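Local coordinates for protein cobalt-precorrin-5B C(1)-methyltransferase (Archaeoglobus fulgidus, PDB 1SR8) that probably methylates C-1 of cobalt-precorrin-5B, using S-adenosyl-L-methionine, to form cobalt-precorrin-6A on the anaerobic route to cobalamin, at residues A[9-12]-A[13-17]; A[191-195]-A[196-200]; A[255-258]-A[259-262]. All coordinates share one frame; numbering follows the deposited sequence.

Contact 1: residues A[9-12]-A[13-17]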
loop_
_atom_site.group_PDB
_atom_site.type_symbol
_atom_site.label_atom_id
_atom_site.label_comp_id
_atom_site.label_asym_id
_atom_site.label_seq_id
_atom_site.Cartn_x
_atom_site.Cartn_y
_atom_site.Cartn_z
ATOM N N TYR A 9 -2.891 6.289 -14.141
ATOM C CA TYR A 9 -3.969 6.524 -15.088
ATOM C C TYR A 9 -4.314 8.006 -15.035
ATOM O O TYR A 9 -3.860 8.737 -14.144
ATOM C CB TYR A 9 -5.198 5.677 -14.745
ATOM C CG TYR A 9 -5.584 5.708 -13.280
ATOM C CD1 TYR A 9 -6.003 6.893 -12.666
ATOM C CD2 TYR A 9 -5.522 4.551 -12.500
ATOM C CE1 TYR A 9 -6.345 6.926 -11.316
ATOM C CE2 TYR A 9 -5.863 4.575 -11.147
ATOM C CZ TYR A 9 -6.273 5.765 -10.563
ATOM O OH TYR A 9 -6.606 5.786 -9.226
ATOM N N ARG A 10 -5.108 8.449 -16.000
ATOM C CA ARG A 10 -5.518 9.840 -16.065
ATOM C C ARG A 10 -6.915 10.003 -15.493
ATOM O O ARG A 10 -7.739 9.091 -15.557
ATOM C CB ARG A 10 -5.509 10.323 -17.509
ATOM C CG ARG A 10 -6.207 11.640 -17.700
ATOM C CD ARG A 10 -6.334 12.011 -19.160
ATOM N NE ARG A 10 -6.784 13.388 -19.288
ATOM C CZ ARG A 10 -6.687 14.107 -20.400
ATOM N NH1 ARG A 10 -6.157 13.578 -21.496
ATOM N NH2 ARG A 10 -7.100 15.367 -20.410
ATOM N N TYR A 11 -7.170 11.173 -14.921
ATOM C CA TYR A 11 -8.475 11.466 -14.357
ATOM C C TYR A 11 -9.278 12.266 -15.374
ATOM O O TYR A 11 -8.747 13.180 -16.012
ATOM C CB TYR A 11 -8.342 12.270 -13.056
ATOM C CG TYR A 11 -7.866 11.454 -11.870
ATOM C CD1 TYR A 11 -6.527 11.459 -11.481
ATOM C CD2 TYR A 11 -8.761 10.671 -11.139
ATOM C CE1 TYR A 11 -6.092 10.707 -10.392
ATOM C CE2 TYR A 11 -8.337 9.915 -10.052
ATOM C CZ TYR A 11 -7.005 9.935 -9.683
ATOM O OH TYR A 11 -6.589 9.175 -8.609
ATOM N N PRO A 12 -10.563 11.916 -15.557
ATOM C CA PRO A 12 -11.422 12.627 -16.508
ATOM C C PRO A 12 -11.358 14.122 -16.200
ATOM O O PRO A 12 -11.640 14.534 -15.075
ATOM C CB PRO A 12 -12.799 12.036 -16.225
ATOM C CG PRO A 12 -12.474 10.632 -15.842
ATOM C CD PRO A 12 -11.297 10.813 -14.915
ATOM N N GLU A 13 -10.986 14.934 -17.182
ATOM C CA GLU A 13 -10.880 16.369 -16.947
ATOM C C GLU A 13 -12.155 17.000 -16.394
ATOM O O GLU A 13 -12.108 18.033 -15.737
ATOM C CB GLU A 13 -10.481 17.102 -18.224
ATOM C CG GLU A 13 -10.230 18.577 -17.977
ATOM C CD GLU A 13 -10.058 19.369 -19.250
ATOM O OE1 GLU A 13 -11.015 19.406 -20.061
ATOM O OE2 GLU A 13 -8.966 19.956 -19.431
ATOM N N LYS A 14 -13.294 16.378 -16.658
ATOM C CA LYS A 14 -14.564 16.899 -16.181
ATOM C C LYS A 14 -14.824 16.601 -14.699
ATOM O O LYS A 14 -15.811 17.075 -14.126
ATOM C CB LYS A 14 -15.698 16.338 -17.039
ATOM C CG LYS A 14 -15.668 14.834 -17.196
ATOM C CD LYS A 14 -16.802 14.364 -18.089
ATOM C CE LYS A 14 -16.893 12.847 -18.105
ATOM N NZ LYS A 14 -18.042 12.371 -18.927
ATOM N N TRP A 15 -13.935 15.820 -14.084
ATOM C CA TRP A 15 -14.045 15.451 -12.666
ATOM C C TRP A 15 -13.276 16.454 -11.824
ATOM O O TRP A 15 -13.524 16.610 -10.623
ATOM C CB TRP A 15 -13.447 14.062 -12.430
ATOM C CG TRP A 15 -14.246 12.926 -12.995
ATOM C CD1 TRP A 15 -15.277 13.000 -13.889
ATOM C CD2 TRP A 15 -14.063 11.537 -12.708
ATOM N NE1 TRP A 15 -15.747 11.745 -14.174
ATOM C CE2 TRP A 15 -15.021 10.827 -13.461
ATOM C CE3 TRP A 15 -13.181 10.823 -11.884
ATOM C CZ2 TRP A 15 -15.124 9.430 -13.416
ATOM C CZ3 TRP A 15 -13.283 9.437 -11.839
ATOM C CH2 TRP A 15 -14.248 8.756 -12.601
ATOM N N ILE A 16 -12.325 17.113 -12.475
ATOM C CA ILE A 16 -11.480 18.103 -11.840
ATOM C C ILE A 16 -12.184 19.445 -11.813
ATOM O O ILE A 16 -12.255 20.157 -12.817
ATOM C CB ILE A 16 -10.155 18.256 -12.589
ATOM C CG1 ILE A 16 -9.585 16.869 -12.901
ATOM C CG2 ILE A 16 -9.181 19.070 -11.747
ATOM C CD1 ILE A 16 -8.274 16.881 -13.655
ATOM N N LYS A 17 -12.723 19.766 -10.648
ATOM C CA LYS A 17 -13.430 21.013 -10.409
ATOM C C LYS A 17 -12.931 21.368 -9.023
ATOM O O LYS A 17 -13.562 21.044 -8.014
ATOM C CB LYS A 17 -14.941 20.764 -10.403
ATOM C CG LYS A 17 -15.380 19.606 -9.507
ATOM C CD LYS A 17 -16.848 19.247 -9.706
ATOM C CE LYS A 17 -17.125 18.685 -11.105
ATOM N NZ LYS A 17 -16.938 19.677 -12.202
#

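Contact 2: residues A[191-195]-A[196-200]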
loop_
_atom_site.group_PDB
_atom_site.type_symbol
_atom_site.label_atom_id
_atom_site.label_comp_id
_atom_site.label_asym_id
_atom_site.label_seq_id
_atom_site.Cartn_x
_atom_site.Cartn_y
_atom_site.Cartn_z
ATOM N N GLU A 191 -4.687 1.045 -0.848
ATOM C CA GLU A 191 -5.732 1.300 -1.833
ATOM C C GLU A 191 -7.069 1.166 -1.091
ATOM O O GLU A 191 -7.337 0.123 -0.487
ATOM C CB GLU A 191 -5.637 0.273 -2.967
ATOM C CG GLU A 191 -6.565 0.548 -4.143
ATOM C CD GLU A 191 -6.135 1.738 -4.999
ATOM O OE1 GLU A 191 -5.252 2.513 -4.576
ATOM O OE2 GLU A 191 -6.693 1.904 -6.106
ATOM N N PRO A 192 -7.925 2.215 -1.133
ATOM C CA PRO A 192 -9.236 2.243 -0.462
ATOM C C PRO A 192 -10.331 1.389 -1.086
ATOM O O PRO A 192 -11.341 1.901 -1.580
ATOM C CB PRO A 192 -9.586 3.720 -0.465
ATOM C CG PRO A 192 -9.051 4.154 -1.788
ATOM C CD PRO A 192 -7.695 3.475 -1.864
ATOM N N TRP A 193 -10.145 0.078 -1.022
ATOM C CA TRP A 193 -11.103 -0.851 -1.586
ATOM C C TRP A 193 -12.498 -0.819 -0.981
ATOM O O TRP A 193 -12.692 -1.123 0.193
ATOM C CB TRP A 193 -10.537 -2.268 -1.523
ATOM C CG TRP A 193 -9.464 -2.475 -2.550
ATOM C CD1 TRP A 193 -8.176 -2.881 -2.330
ATOM C CD2 TRP A 193 -9.586 -2.264 -3.966
ATOM N NE1 TRP A 193 -7.490 -2.936 -3.523
ATOM C CE2 TRP A 193 -8.330 -2.563 -4.542
ATOM C CE3 TRP A 193 -10.638 -1.852 -4.804
ATOM C CZ2 TRP A 193 -8.096 -2.461 -5.923
ATOM C CZ3 TRP A 193 -10.404 -1.749 -6.178
ATOM C CH2 TRP A 193 -9.143 -2.053 -6.721
ATOM N N CYS A 194 -13.455 -0.442 -1.825
ATOM C CA CYS A 194 -14.878 -0.361 -1.503
ATOM C C CYS A 194 -15.608 -0.348 -2.856
ATOM O O CYS A 194 -14.965 -0.369 -3.907
ATOM C CB CYS A 194 -15.179 0.914 -0.711
ATOM S SG CYS A 194 -14.567 2.449 -1.447
ATOM N N LYS A 195 -16.936 -0.318 -2.844
ATOM C CA LYS A 195 -17.683 -0.315 -4.098
ATOM C C LYS A 195 -17.423 0.955 -4.887
ATOM O O LYS A 195 -17.227 0.911 -6.100
ATOM C CB LYS A 195 -19.182 -0.453 -3.830
ATOM C CG LYS A 195 -19.536 -1.657 -2.976
ATOM C CD LYS A 195 -21.030 -1.712 -2.681
ATOM C CE LYS A 195 -21.291 -2.345 -1.318
ATOM N NZ LYS A 195 -20.688 -1.526 -0.217
ATOM N N LYS A 196 -17.423 2.089 -4.196
ATOM C CA LYS A 196 -17.187 3.371 -4.839
ATOM C C LYS A 196 -15.882 3.355 -5.636
ATOM O O LYS A 196 -15.837 3.844 -6.766
ATOM C CB LYS A 196 -17.146 4.480 -3.791
ATOM C CG LYS A 196 -16.765 5.863 -4.330
ATOM C CD LYS A 196 -17.842 6.450 -5.240
ATOM C CE LYS A 196 -17.528 7.900 -5.628
ATOM N NZ LYS A 196 -18.636 8.494 -6.448
ATOM N N LEU A 197 -14.824 2.800 -5.051
ATOM C CA LEU A 197 -13.540 2.727 -5.744
ATOM C C LEU A 197 -13.632 1.823 -6.967
ATOM O O LEU A 197 -13.151 2.181 -8.036
ATOM C CB LEU A 197 -12.431 2.201 -4.819
ATOM C CG LEU A 197 -11.040 2.058 -5.462
ATOM C CD1 LEU A 197 -10.537 3.430 -5.906
ATOM C CD2 LEU A 197 -10.068 1.432 -4.474
ATOM N N VAL A 198 -14.242 0.650 -6.809
ATOM C CA VAL A 198 -14.367 -0.280 -7.929
ATOM C C VAL A 198 -15.110 0.355 -9.106
ATOM O O VAL A 198 -14.721 0.154 -10.255
ATOM C CB VAL A 198 -15.088 -1.593 -7.519
ATOM C CG1 VAL A 198 -15.283 -2.481 -8.734
ATOM C CG2 VAL A 198 -14.268 -2.342 -6.485
ATOM N N GLU A 199 -16.160 1.129 -8.820
ATOM C CA GLU A 199 -16.949 1.787 -9.866
ATOM C C GLU A 199 -16.194 2.948 -10.478
ATOM O O GLU A 199 -16.253 3.175 -11.692
ATOM C CB GLU A 199 -18.261 2.321 -9.302
ATOM C CG GLU A 199 -19.054 1.312 -8.513
ATOM C CD GLU A 199 -20.387 1.873 -8.055
ATOM O OE1 GLU A 199 -20.426 3.071 -7.670
ATOM O OE2 GLU A 199 -21.385 1.113 -8.074
ATOM N N THR A 200 -15.500 3.693 -9.620
ATOM C CA THR A 200 -14.711 4.840 -10.051
ATOM C C THR A 200 -13.569 4.393 -10.972
ATOM O O THR A 200 -13.351 4.975 -12.038
ATOM C CB THR A 200 -14.091 5.579 -8.838
ATOM O OG1 THR A 200 -15.127 5.981 -7.940
ATOM C CG2 THR A 200 -13.312 6.806 -9.288
#

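Contact 3: residues A[255-258]-A[259-262]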
loop_
_atom_site.group_PDB
_atom_site.type_symbol
_atom_site.label_atom_id
_atom_site.label_comp_id
_atom_site.label_asym_id
_atom_site.label_seq_id
_atom_site.Cartn_x
_atom_site.Cartn_y
_atom_site.Cartn_z
ATOM N N PRO A 255 -1.925 -16.674 -8.843
ATOM C CA PRO A 255 -2.816 -17.781 -8.496
ATOM C C PRO A 255 -3.751 -17.524 -7.316
ATOM O O PRO A 255 -4.947 -17.836 -7.370
ATOM C CB PRO A 255 -1.842 -18.912 -8.210
ATOM C CG PRO A 255 -0.742 -18.642 -9.180
ATOM C CD PRO A 255 -0.546 -17.160 -9.035
ATOM N N GLY A 256 -3.194 -16.952 -6.253
ATOM C CA GLY A 256 -3.958 -16.674 -5.050
ATOM C C GLY A 256 -5.244 -15.897 -5.228
ATOM O O GLY A 256 -6.309 -16.366 -4.834
ATOM N N LEU A 257 -5.146 -14.709 -5.815
ATOM C CA LEU A 257 -6.310 -13.857 -6.017
ATOM C C LEU A 257 -7.165 -14.267 -7.207
ATOM O O LEU A 257 -8.377 -14.047 -7.213
ATOM C CB LEU A 257 -5.866 -12.399 -6.165
ATOM C CG LEU A 257 -5.339 -11.758 -4.882
ATOM C CD1 LEU A 257 -4.590 -10.486 -5.189
ATOM C CD2 LEU A 257 -6.506 -11.478 -3.967
ATOM N N LEU A 258 -6.539 -14.863 -8.216
ATOM C CA LEU A 258 -7.276 -15.304 -9.394
ATOM C C LEU A 258 -8.265 -16.426 -9.067
ATOM O O LEU A 258 -9.379 -16.450 -9.592
ATOM C CB LEU A 258 -6.306 -15.760 -10.490
ATOM C CG LEU A 258 -5.519 -14.654 -11.193
ATOM C CD1 LEU A 258 -4.584 -15.262 -12.223
ATOM C CD2 LEU A 258 -6.490 -13.687 -11.856
ATOM N N LYS A 259 -7.868 -17.357 -8.204
ATOM C CA LYS A 259 -8.771 -18.445 -7.846
ATOM C C LYS A 259 -9.867 -17.922 -6.920
ATOM O O LYS A 259 -10.966 -18.477 -6.873
ATOM C CB LYS A 259 -8.009 -19.602 -7.186
ATOM C CG LYS A 259 -7.247 -19.217 -5.944
ATOM C CD LYS A 259 -6.659 -20.440 -5.257
ATOM C CE LYS A 259 -5.918 -20.036 -3.990
ATOM N NZ LYS A 259 -6.770 -19.175 -3.113
ATOM N N ILE A 260 -9.573 -16.849 -6.190
ATOM C CA ILE A 260 -10.567 -16.254 -5.302
ATOM C C ILE A 260 -11.659 -15.625 -6.168
ATOM O O ILE A 260 -12.842 -15.726 -5.863
ATOM C CB ILE A 260 -9.948 -15.160 -4.399
ATOM C CG1 ILE A 260 -8.923 -15.783 -3.452
ATOM C CG2 ILE A 260 -11.036 -14.460 -3.606
ATOM C CD1 ILE A 260 -8.247 -14.789 -2.531
ATOM N N TRP A 261 -11.258 -14.971 -7.252
ATOM C CA TRP A 261 -12.226 -14.358 -8.150
ATOM C C TRP A 261 -12.949 -15.439 -8.956
ATOM O O TRP A 261 -14.179 -15.450 -9.049
ATOM C CB TRP A 261 -11.523 -13.394 -9.107
ATOM C CG TRP A 261 -12.217 -13.302 -10.425
ATOM C CD1 TRP A 261 -13.438 -12.755 -10.669
ATOM C CD2 TRP A 261 -11.770 -13.864 -11.665
ATOM N NE1 TRP A 261 -13.788 -12.946 -11.983
ATOM C CE2 TRP A 261 -12.780 -13.623 -12.618
ATOM C CE3 TRP A 261 -10.612 -14.551 -12.063
ATOM C CZ2 TRP A 261 -12.672 -14.046 -13.948
ATOM C CZ3 TRP A 261 -10.504 -14.973 -13.386
ATOM C CH2 TRP A 261 -11.529 -14.717 -14.312
ATOM N N ALA A 262 -12.169 -16.338 -9.546
ATOM C CA ALA A 262 -12.707 -17.425 -10.357
ATOM C C ALA A 262 -13.569 -18.348 -9.507
ATOM O O ALA A 262 -14.786 -18.436 -9.697
ATOM C CB ALA A 262 -11.555 -18.220 -10.999
#

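Contact 1: residues A[9-12]-A[13-17]
Pro12 covers one face of the Trp15 indole, its CG standing 3.5 Å above the ring plane and over the centre. The pyrrolidine spans both rings: CB lies 3.5 Å from the centroid of the Trp15 five-membered ring, almost exactly on its normal, in a CH-pi contact, while Pro12 CD reaches CE3 of the six-membered ring at 3.6 Å. Proline suits this place because its compact ring offers a row of polarised C-H groups to the electron-rich indole and cannot swing away. CG of Trp15 sits anti to its own carbonyl carbon (chi1 -71°), which lays the indole back along the proline. Lys203 and Ile204 of helix 195-204 also touch this tryptophan. At the Tyr11 ring, Trp15 CE3 comes to the edge, 4.5 Å from CD2; the phenol end of Tyr11 is bonded to Asp4. CZ of Tyr11 in turn meets the edge of the Tyr9 ring in its plane. The backbone fixes this pairing: Trp15 N donates to Pro12 O at 2.8 Å, with an N-H...O angle of 161°. Glu13 and Lys14, the two corner residues, are exposed, where charged side chains are easily solvated. An alanine in place of Trp15 would probably leave Pro12 without its aromatic partner and open a gap between this loop and helix 195-204. Pro12 to Trp15 form a type I beta turn, closed by its i to i+3 bond and with a proline-tryptophan CH-pi contact on its side, in the N-terminal loop before helix 21-26.

Contact 2: residues A[191-195]-A[196-200]
Lys196, the second residue of helix 195-204, has its CB 4.0 Å from SG of Cys194, while its aliphatic chain runs on to a salt bridge with Asp35. The long, flexible lysine can thus lie against the helix start and still reach a distant carboxylate.

Leu197 carries most of the contact. With CG anti to the backbone N (chi1 179°), its CD2 methyl is thrust over the Trp193 indole, 3.3 Å from CE3 and set toward the rim of that face, a CH-pi contact with the six-membered ring. The same methyl meets Glu191 CG at 3.6 Å, and this CG lies over the same indole face, so methyl and methylene share one aromatic surface. Glu191 bends at chi2, and its carboxylate goes on to salt bridges with Arg40 and Lys201. The Leu197 N-H is directed at Cys194 SG, 3.6 Å away, in a weak capping bond.

Val198 N donates to Cys194 O at 3.2 Å, the first of the i to i+4 bonds here, and CG2 of Val198 touches Trp193 CZ3 at 3.9 Å, the two side chains crossing at about a right angle. A beta-branched residue gives a compact shoulder beside the indole. Glu199 N follows, bonding Lys195 O nearly in line with the C=O. Thr200 ends the walk: its OG1 bonds Lys196 O at an unusually short 2.5 Å, and its N-H grips the same oxygen from the opposite face of the carbonyl plane.

Together these features make a helix N-terminus: an inverse gamma turn centred on Pro192 leads to Cys194 as N-cap of helix 195-204. Trp193 before the cap and Val198 at the fourth helix position meet as in a hydrophobic staple, and the CH-pi contact of Leu197 on the same indole reinforces it.

Contact 3: residues A[255-258]-A[259-262]
Leu258 and Trp261 form the buried side of this helix turn, hemmed in by the rest of the fold. Leu258 CD2 approaches Trp261 CE3 at 4.2 Å, and the indole also passes close to the backbone, CE3 lying 3.4 Å from Leu258 O. Large apolar groups suit this side, because Ile239, Ile268, Val279 and Val281 also pack on Leu258, while Trp261 uses its one polar atom, NE1, to bond Asp240. Ala262 CB lies over one face of the indole, offset toward the rim; a small residue fits where helix 265-273 also presses in. The same residue's N-H closes the turn on Leu258 O at 2.8 Å, and Trp261 N bonds Leu257 O in the same i to i+4 fashion.

Pro255, Lys259 and Ile260 are exposed instead. Leu257 stands at the border, against Thr215 and Val237, its CD2 meeting Ile260 CD1 at 4.0 Å. Lys259 places CG between its backbone N and carbonyl carbon (chi1 58°), which turns the chain back toward the helix start; its NZ makes a weak bond to Gly256 O at 3.3 Å. Pro255, lacking an N-H, belongs naturally in a first turn, and its carbonyl accepts from Lys259 N.

Helix 255-262 is the first of two helices in the crossover from strand 248-253 to its parallel neighbour 278-281, and it packs its apolar side on the latter.

In the fold
Contacts 1 and 2 join directly although they are far apart in sequence: Trp15 CZ3 packs on Thr200 CG2 at 3.7 Å, so the N-terminal turn rests on the helix that contact 2 begins. Their centres lie 16 Å apart. Contact 3 stands off from both, its centre 19 Å from that of contact 2 and 31 Å from that of contact 1, with nearest atoms about 8 Å and 16 Å away. His238 bridges part of the shorter interval, meeting Trp193 and Val198, and the next residue, Ile239, touches Leu258 and Trp261. No bound substrate or cofactor marks the methyl-transfer site, so the relation of the three contacts to it stays undecided.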